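Local coordinates for putative uncharacterized protein (Coprinopsis cinerea, PDB 3W9A) that probably hydrolyses glycosidic bonds, with beta-glucans the likely substrates, through the beta-jelly-roll catalytic domain of glycoside hydrolase family 131, at residues V64-T69 / P211-Y216; Q75-E80 / V203-N208. All coordinates share one frame; numbering follows the deposited sequence.

In the fold
Interactions 1 and 2 lie in the two sheets of the jelly roll and meet where these pack face to face, their centres about 9 Å apart. Interaction 1 pairs strands 61-66 and 213-224, interaction 2 strands 77-83 and 203-205. Both are antiparallel ladders. The 64-69/211-216 contact is the more buried one, while 75-80/203-208 runs out into partly exposed turns. Interaction 1 has one side-chain hydrogen bond across the strands, T65 to D214, and on the other face a buried glutamate beside an isoleucine. Interaction 2 lays methyl and selenium groups over two arginines, one salt-bridged to E80, and ties its loops with an N208–Q75 bond. The T65–T79 hydrogen bond, E213–R205 salt bridge and I66–M77 packing join them.

Interaction 1: residues V64-T69 / P211-Y216; sequences VTIDTT and PPEDWY
A carboxylate lies buried against a methyl group where E213 and I66 meet: CD1 of I66 touches OE1 of E213 at 3.3 Å. The two side chains run alongside each other and point the same way. I66 holds CG1 between its backbone N and carbonyl carbon (chi1 52°), which brings the ethyl branch over against CB and the carboxylate end of the extended glutamate. OE1 also takes the indole N-H of W215, NE1 to OE1 3.0 Å and nearly straight at 167°. This bond lies close to the ring plane of the indole and reaches the anti side of the carboxylate, so it helps fix the rotation of both groups. OE2 of E213 is salt-bridged to R205 and also meets H114 NE2 and the backbone N of D109.

Beneath these side chains is an antiparallel ladder of the jelly roll. V64 with W215 and I66 with E213 are hydrogen-bonded pairs, the former closing with V64 N to W215 O at 2.6 Å. All four side chains are on the face toward the other sheet: V64 and I66 pack on strands 77-83 and 203-205, and W215 on V203.

The opposite face belongs to the non-hydrogen-bonded pair T65 and D214, which also stand side by side. T65 OG1 donates to D214 OD1 at 2.7 Å, arriving on the anti side and about 30° out of the carboxylate plane. D214 OD2 is taken by N106 ND2. Past the strand end, CB of D67 rests 4.0 Å from CB of P212, and an Asx turn forms as D67 OD1 accepts from T69 N at 2.9 Å.

Interaction 2: residues Q75-E80 / V203-N208; sequences QMMRTE and VLRIVN
Selenomethionine M77 lies over one face of the R205 guanidinium, with its methyl CE about 3.5 Å above the centre of the group. The two side chains run side by side, and the bend of M77 at chi3 (-22°) curls CE back over the arginine while SE stays 3.5 Å from R205 NH2. The rotation of the guanidinium is fixed by its own chain: NE and NH2 both donate to the carbonyl oxygen of V207, almost exactly in the guanidinium plane. Its NH1 is salt-bridged to E213.

On the other face of the ladder the R78 and L204 side chains run at a slant to one another. L204 CD1 sits over a face of the R78 guanidinium, 3.6 Å from NE, while E80 meets that group at its edge. The grip is side-on, R78 NE to E80 OE2 at 2.7 Å and NH2 to OE1 at 2.9 Å, with both nitrogens above the carboxylate plane. OE1 also accepts from H200 ND1.

Beyond the paired residues, N208 donates from ND2 to Q75 O at 2.8 Å, in the plane of its own amide, and bridges the two turns. Selenomethionine M76 runs alongside I206, SE to CG1 4.0 Å.

The ladder is internal to its sheet: strand 30-34 pairs with the other edge of 77-83, and 114-119 follows beyond 203-205, while M77, T79 and R205 pack against strand 61-66 of the facing sheet.

Interaction 1: residues V64-T69 / P211-Y216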
ATOM      1  N   VAL A  64       8.163  -5.105   2.580  1.00 11.11           N
ATOM      2  CA  VAL A  64       8.752  -3.783   2.371  1.00 11.19           C
ATOM      3  C   VAL A  64       9.567  -3.490   3.606  1.00 11.11           C
ATOM      4  O   VAL A  64       9.021  -3.472   4.683  1.00 10.84           O
ATOM      5  CB  VAL A  64       7.632  -2.724   2.171  1.00 11.12           C
ATOM      6  CG1 VAL A  64       8.166  -1.311   2.321  1.00 11.35           C
ATOM      7  CG2 VAL A  64       6.957  -2.924   0.819  1.00 11.18           C
ATOM      8  N   THR A  65      10.869  -3.260   3.453  1.00 11.56           N
ATOM      9  CA  THR A  65      11.722  -2.954   4.598  1.00 11.92           C
ATOM     10  C   THR A  65      12.300  -1.537   4.536  1.00 12.27           C
ATOM     11  O   THR A  65      12.910  -1.138   3.538  1.00 12.29           O
ATOM     12  CB  THR A  65      12.882  -3.989   4.747  1.00 11.92           C
ATOM     13  OG1 THR A  65      12.349  -5.301   4.949  1.00 11.70           O
ATOM     14  CG2 THR A  65      13.809  -3.637   5.934  1.00 12.13           C
ATOM     15  N   ILE A  66      12.141  -0.800   5.632  1.00 12.58           N
ATOM     16  CA  ILE A  66      12.845   0.461   5.831  1.00 13.27           C
ATOM     17  C   ILE A  66      13.905   0.316   6.919  1.00 13.47           C
ATOM     18  O   ILE A  66      13.670  -0.292   7.964  1.00 13.19           O
ATOM     19  CB  ILE A  66      11.881   1.623   6.151  1.00 13.95           C
ATOM     20  CG1 ILE A  66      10.950   1.261   7.317  1.00 14.35           C
ATOM     21  CG2 ILE A  66      11.115   2.019   4.890  1.00 13.95           C
ATOM     22  CD1 ILE A  66      10.118   2.402   7.867  1.00 14.80           C
ATOM     23  N   ASP A  67      15.107   0.802   6.640  1.00 13.67           N
ATOM     24  CA  ASP A  67      16.134   0.888   7.674  1.00 13.58           C
ATOM     25  C   ASP A  67      16.786   2.246   7.577  1.00 12.84           C
ATOM     26  O   ASP A  67      16.326   3.094   6.793  1.00 12.40           O
ATOM     27  CB  ASP A  67      17.147  -0.272   7.583  1.00 14.31           C
ATOM     28  CG  ASP A  67      18.008  -0.231   6.328  1.00 14.99           C
ATOM     29  OD1 ASP A  67      18.051   0.782   5.595  1.00 14.81           O
ATOM     30  OD2 ASP A  67      18.645  -1.260   6.060  1.00 16.35           O
ATOM     31  N   THR A  68      17.844   2.458   8.364  1.00 12.42           N
ATOM     32  CA  THR A  68      18.496   3.750   8.433  1.00 12.17           C
ATOM     33  C   THR A  68      19.137   4.165   7.113  1.00 12.03           C
ATOM     34  O   THR A  68      19.351   5.340   6.901  1.00 12.11           O
ATOM     35  CB  THR A  68      19.575   3.827   9.537  1.00 12.48           C
ATOM     36  OG1 THR A  68      20.645   2.924   9.252  1.00 13.18           O
ATOM     37  CG2 THR A  68      18.993   3.506  10.848  1.00 12.63           C
ATOM     38  N   THR A  69      19.406   3.214   6.219  1.00 11.79           N
ATOM     39  CA  THR A  69      19.948   3.551   4.899  1.00 11.87           C
ATOM     40  C   THR A  69      18.887   3.841   3.836  1.00 11.47           C
ATOM     41  O   THR A  69      19.241   4.119   2.692  1.00 11.29           O
ATOM     42  CB  THR A  69      20.830   2.433   4.353  1.00 12.04           C
ATOM     43  OG1 THR A  69      19.998   1.340   3.894  1.00 12.52           O
ATOM     44  CG2 THR A  69      21.833   1.956   5.420  1.00 12.22           C
ATOM     45  N   PRO A 211      15.918  -0.033  15.125  1.00 13.84           N
ATOM     46  CA  PRO A 211      16.081  -1.146  14.207  1.00 13.40           C
ATOM     47  C   PRO A 211      15.172  -1.030  12.989  1.00 12.84           C
ATOM     48  O   PRO A 211      14.338  -0.106  12.934  1.00 12.66           O
ATOM     49  CB  PRO A 211      15.688  -2.348  15.077  1.00 13.61           C
ATOM     50  CG  PRO A 211      14.659  -1.814  15.985  1.00 13.56           C
ATOM     51  CD  PRO A 211      15.023  -0.385  16.244  1.00 13.98           C
ATOM     52  N   PRO A 212      15.296  -1.968  12.031  1.00 12.86           N
ATOM     53  CA  PRO A 212      14.479  -1.869  10.817  1.00 12.57           C
ATOM     54  C   PRO A 212      13.026  -2.220  11.059  1.00 12.54           C
ATOM     55  O   PRO A 212      12.693  -2.820  12.081  1.00 12.48           O
ATOM     56  CB  PRO A 212      15.132  -2.874   9.848  1.00 13.08           C
ATOM     57  CG  PRO A 212      16.418  -3.285  10.479  1.00 13.07           C
ATOM     58  CD  PRO A 212      16.267  -3.073  11.950  1.00 13.20           C
ATOM     59  N   GLU A 213      12.164  -1.814  10.124  1.00 12.73           N
ATOM     60  CA  GLU A 213      10.759  -2.197  10.105  1.00 12.48           C
ATOM     61  C   GLU A 213      10.436  -3.025   8.861  1.00 12.26           C
ATOM     62  O   GLU A 213      10.929  -2.723   7.773  1.00 12.28           O
ATOM     63  CB  GLU A 213       9.866  -0.963  10.047  1.00 12.60           C
ATOM     64  CG  GLU A 213      10.025   0.005  11.198  1.00 12.64           C
ATOM     65  CD  GLU A 213       8.911   1.041  11.241  1.00 12.43           C
ATOM     66  OE1 GLU A 213       8.159   1.152  10.247  1.00 12.12           O
ATOM     67  OE2 GLU A 213       8.790   1.752  12.269  1.00 12.15           O
ATOM     68  N   ASP A 214       9.610  -4.061   9.026  1.00 12.05           N
ATOM     69  CA  ASP A 214       9.038  -4.799   7.900  1.00 11.71           C
ATOM     70  C   ASP A 214       7.546  -4.528   7.848  1.00 11.79           C
ATOM     71  O   ASP A 214       6.853  -4.564   8.870  1.00 11.78           O
ATOM     72  CB  ASP A 214       9.265  -6.307   8.032  1.00 11.89           C
ATOM     73  CG  ASP A 214      10.740  -6.691   8.067  1.00 11.71           C
ATOM     74  OD1 ASP A 214      11.565  -6.047   7.411  1.00 12.21           O
ATOM     75  OD2 ASP A 214      11.059  -7.662   8.758  1.00 11.39           O
ATOM     76  N   TRP A 215       7.062  -4.246   6.647  1.00 11.30           N
ATOM     77  CA  TRP A 215       5.643  -4.189   6.356  1.00 11.26           C
ATOM     78  C   TRP A 215       5.423  -5.192   5.233  1.00 11.47           C
ATOM     79  O   TRP A 215       6.300  -5.363   4.376  1.00 11.50           O
ATOM     80  CB  TRP A 215       5.264  -2.782   5.876  1.00 11.23           C
ATOM     81  CG  TRP A 215       5.433  -1.697   6.911  1.00 11.31           C
ATOM     82  CD1 TRP A 215       6.607  -1.193   7.402  1.00 11.42           C
ATOM     83  CD2 TRP A 215       4.384  -0.964   7.540  1.00 11.27           C
ATOM     84  NE1 TRP A 215       6.344  -0.229   8.331  1.00 11.55           N
ATOM     85  CE2 TRP A 215       4.985  -0.062   8.431  1.00 11.39           C
ATOM     86  CE3 TRP A 215       2.995  -1.007   7.455  1.00 11.18           C
ATOM     87  CZ2 TRP A 215       4.251   0.819   9.204  1.00 11.12           C
ATOM     88  CZ3 TRP A 215       2.256  -0.150   8.262  1.00 11.21           C
ATOM     89  CH2 TRP A 215       2.886   0.753   9.113  1.00 11.19           C
ATOM     90  N   TYR A 216       4.289  -5.881   5.244  1.00 11.65           N
ATOM     91  CA  TYR A 216       3.969  -6.822   4.181  1.00 11.85           C
ATOM     92  C   TYR A 216       2.771  -6.335   3.388  1.00 11.96           C
ATOM     93  O   TYR A 216       1.786  -5.841   3.949  1.00 10.81           O
ATOM     94  CB  TYR A 216       3.721  -8.215   4.743  1.00 12.43           C
ATOM     95  CG  TYR A 216       4.882  -8.789   5.547  1.00 13.56           C
ATOM     96  CD1 TYR A 216       5.661  -9.825   5.046  1.00 13.72           C
ATOM     97  CD2 TYR A 216       5.190  -8.300   6.820  1.00 14.00           C
ATOM     98  CE1 TYR A 216       6.698 -10.374   5.781  1.00 13.98           C
ATOM     99  CE2 TYR A 216       6.241  -8.828   7.548  1.00 13.87           C
ATOM    100  CZ  TYR A 216       6.983  -9.862   7.028  1.00 14.28           C
ATOM    101  OH  TYR A 216       8.023 -10.385   7.755  1.00 14.61           O
TER

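Interaction 2: residues Q75-E80 / V203-N208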
ATOM      1  N   GLN A  75      16.574  12.482   5.070  1.00 16.31           N
ATOM      2  CA  GLN A  75      16.878  11.466   6.072  1.00 17.63           C
ATOM      3  C   GLN A  75      15.678  10.593   6.484  1.00 16.46           C
ATOM      4  O   GLN A  75      15.848   9.624   7.230  1.00 14.73           O
ATOM      5  CB  GLN A  75      17.465  12.117   7.327  1.00 19.83           C
ATOM      6  CG  GLN A  75      18.954  11.911   7.432  1.00 22.41           C
ATOM      7  CD  GLN A  75      19.442  12.181   8.826  1.00 25.19           C
ATOM      8  OE1 GLN A  75      19.275  13.287   9.345  1.00 26.60           O
ATOM      9  NE2 GLN A  75      20.037  11.164   9.459  1.00 28.32           N
HETATM   10  N   MSE A  76      14.476  10.921   6.017  1.00 16.46           N
HETATM   11  CA  MSE A  76      13.305  10.100   6.343  1.00 17.59           C
HETATM   12  C   MSE A  76      13.458   8.716   5.740  1.00 16.27           C
HETATM   13  O   MSE A  76      14.096   8.551   4.703  1.00 14.87           O
HETATM   14  CB  MSE A  76      12.018  10.746   5.837  1.00 19.98           C
HETATM   15  CG  MSE A  76      11.799  12.111   6.493  1.00 23.24           C
HETATM   16 SE   MSE A  76      10.053  12.847   5.948  1.00 30.22          SE
HETATM   17  CE  MSE A  76      10.425  14.718   6.479  1.00 28.19           C
HETATM   18  N   MSE A  77      12.857   7.725   6.391  1.00 15.56           N
HETATM   19  CA  MSE A  77      12.977   6.324   5.984  1.00 16.47           C
HETATM   20  C   MSE A  77      11.911   6.079   4.980  1.00 13.88           C
HETATM   21  O   MSE A  77      10.747   6.253   5.278  1.00 12.90           O
HETATM   22  CB  MSE A  77      12.853   5.361   7.168  1.00 18.86           C
HETATM   23  CG  MSE A  77      13.790   5.830   8.269  1.00 23.20           C
HETATM   24 SE   MSE A  77      14.365   4.468   9.586  1.00 33.23          SE
HETATM   25  CE  MSE A  77      12.969   3.105   9.422  1.00 30.10           C
ATOM     26  N   ARG A  78      12.302   5.685   3.775  1.00 12.44           N
ATOM     27  CA  ARG A  78      11.346   5.542   2.668  1.00 11.36           C
ATOM     28  C   ARG A  78      11.676   4.348   1.794  1.00 10.96           C
ATOM     29  O   ARG A  78      12.823   4.208   1.349  1.00 11.02           O
ATOM     30  CB  ARG A  78      11.338   6.802   1.800  1.00 11.03           C
ATOM     31  CG  ARG A  78      10.841   8.052   2.496  1.00 10.63           C
ATOM     32  CD  ARG A  78      10.739   9.223   1.523  1.00 10.23           C
ATOM     33  NE  ARG A  78       9.615   9.107   0.603  1.00  9.79           N
ATOM     34  CZ  ARG A  78       9.211  10.087  -0.215  1.00  9.64           C
ATOM     35  NH1 ARG A  78       9.850  11.240  -0.248  1.00 10.11           N
ATOM     36  NH2 ARG A  78       8.176   9.914  -1.017  1.00  9.44           N
ATOM     37  N   THR A  79      10.676   3.500   1.558  1.00 10.25           N
ATOM     38  CA  THR A  79      10.779   2.407   0.588  1.00 10.38           C
ATOM     39  C   THR A  79       9.440   2.341  -0.083  1.00 10.37           C
ATOM     40  O   THR A  79       8.482   1.889   0.529  1.00 10.12           O
ATOM     41  CB  THR A  79      11.056   1.065   1.258  1.00 10.37           C
ATOM     42  OG1 THR A  79      12.363   1.084   1.847  1.00 10.60           O
ATOM     43  CG2 THR A  79      10.973  -0.070   0.241  1.00 10.49           C
ATOM     44  N   GLU A  80       9.355   2.840  -1.312  1.00 10.58           N
ATOM     45  CA  GLU A  80       8.059   3.048  -1.964  1.00 10.83           C
ATOM     46  C   GLU A  80       8.155   2.729  -3.452  1.00 10.62           C
ATOM     47  O   GLU A  80       9.069   3.185  -4.132  1.00 10.83           O
ATOM     48  CB  GLU A  80       7.587   4.496  -1.765  1.00 11.42           C
ATOM     49  CG  GLU A  80       8.159   5.101  -0.498  1.00 12.39           C
ATOM     50  CD  GLU A  80       7.756   6.526  -0.211  1.00 12.83           C
ATOM     51  OE1 GLU A  80       7.193   7.214  -1.078  1.00 13.13           O
ATOM     52  OE2 GLU A  80       8.014   6.955   0.932  1.00 13.12           O
ATOM     53  N   VAL A 203       6.149   2.587   2.322  1.00 10.99           N
ATOM     54  CA  VAL A 203       6.196   3.138   3.678  1.00 11.30           C
ATOM     55  C   VAL A 203       7.178   4.266   3.791  1.00 10.95           C
ATOM     56  O   VAL A 203       8.315   4.152   3.322  1.00 11.03           O
ATOM     57  CB  VAL A 203       6.664   2.082   4.697  1.00 11.56           C
ATOM     58  CG1 VAL A 203       6.551   2.629   6.113  1.00 11.93           C
ATOM     59  CG2 VAL A 203       5.847   0.821   4.550  1.00 11.79           C
ATOM     60  N   LEU A 204       6.724   5.342   4.426  1.00 11.17           N
ATOM     61  CA  LEU A 204       7.567   6.433   4.844  1.00 11.27           C
ATOM     62  C   LEU A 204       7.494   6.497   6.344  1.00 11.61           C
ATOM     63  O   LEU A 204       6.391   6.436   6.918  1.00 11.57           O
ATOM     64  CB  LEU A 204       7.088   7.759   4.234  1.00 11.59           C
ATOM     65  CG  LEU A 204       7.794   9.071   4.626  1.00 11.59           C
ATOM     66  CD1 LEU A 204       7.606  10.060   3.490  1.00 11.76           C
ATOM     67  CD2 LEU A 204       7.252   9.676   5.921  1.00 11.78           C
ATOM     68  N   ARG A 205       8.658   6.596   6.983  1.00 11.60           N
ATOM     69  CA  ARG A 205       8.734   6.993   8.400  1.00 12.06           C
ATOM     70  C   ARG A 205       9.603   8.248   8.552  1.00 12.11           C
ATOM     71  O   ARG A 205      10.714   8.310   8.008  1.00 11.61           O
ATOM     72  CB  ARG A 205       9.304   5.866   9.265  1.00 11.87           C
ATOM     73  CG  ARG A 205       8.889   5.988  10.714  1.00 11.97           C
ATOM     74  CD  ARG A 205       9.488   4.878  11.558  1.00 11.94           C
ATOM     75  NE  ARG A 205      10.868   5.165  11.904  1.00 11.91           N
ATOM     76  CZ  ARG A 205      11.696   4.312  12.492  1.00 12.04           C
ATOM     77  NH1 ARG A 205      11.313   3.071  12.807  1.00 11.93           N
ATOM     78  NH2 ARG A 205      12.918   4.712  12.781  1.00 12.40           N
ATOM     79  N   ILE A 206       9.115   9.226   9.312  1.00 12.36           N
ATOM     80  CA  ILE A 206       9.812  10.510   9.427  1.00 12.90           C
ATOM     81  C   ILE A 206      11.120  10.363  10.204  1.00 12.84           C
ATOM     82  O   ILE A 206      12.163  10.770   9.709  1.00 12.34           O
ATOM     83  CB  ILE A 206       8.929  11.623  10.035  1.00 13.54           C
ATOM     84  CG1 ILE A 206       7.750  11.951   9.110  1.00 13.75           C
ATOM     85  CG2 ILE A 206       9.721  12.917  10.257  1.00 13.94           C
ATOM     86  CD1 ILE A 206       6.668  12.771   9.775  1.00 14.02           C
ATOM     87  N   VAL A 207      11.068   9.786  11.399  1.00 13.05           N
ATOM     88  CA  VAL A 207      12.266   9.663  12.251  1.00 13.07           C
ATOM     89  C   VAL A 207      13.151   8.506  11.798  1.00 13.45           C
ATOM     90  O   VAL A 207      12.682   7.382  11.672  1.00 13.69           O
ATOM     91  CB  VAL A 207      11.890   9.472  13.731  1.00 13.37           C
ATOM     92  CG1 VAL A 207      13.127   9.191  14.586  1.00 13.84           C
ATOM     93  CG2 VAL A 207      11.183  10.715  14.234  1.00 13.62           C
ATOM     94  N   ASN A 208      14.431   8.792  11.557  1.00 13.04           N
ATOM     95  CA  ASN A 208      15.377   7.797  11.077  1.00 13.00           C
ATOM     96  C   ASN A 208      16.194   7.198  12.224  1.00 13.12           C
ATOM     97  O   ASN A 208      16.972   7.898  12.892  1.00 13.24           O
ATOM     98  CB  ASN A 208      16.298   8.454  10.060  1.00 12.75           C
ATOM     99  CG  ASN A 208      17.308   7.498   9.452  1.00 12.82           C
ATOM    100  OD1 ASN A 208      17.903   6.652  10.133  1.00 12.97           O
ATOM    101  ND2 ASN A 208      17.523   7.643   8.154  1.00 12.81           N
TER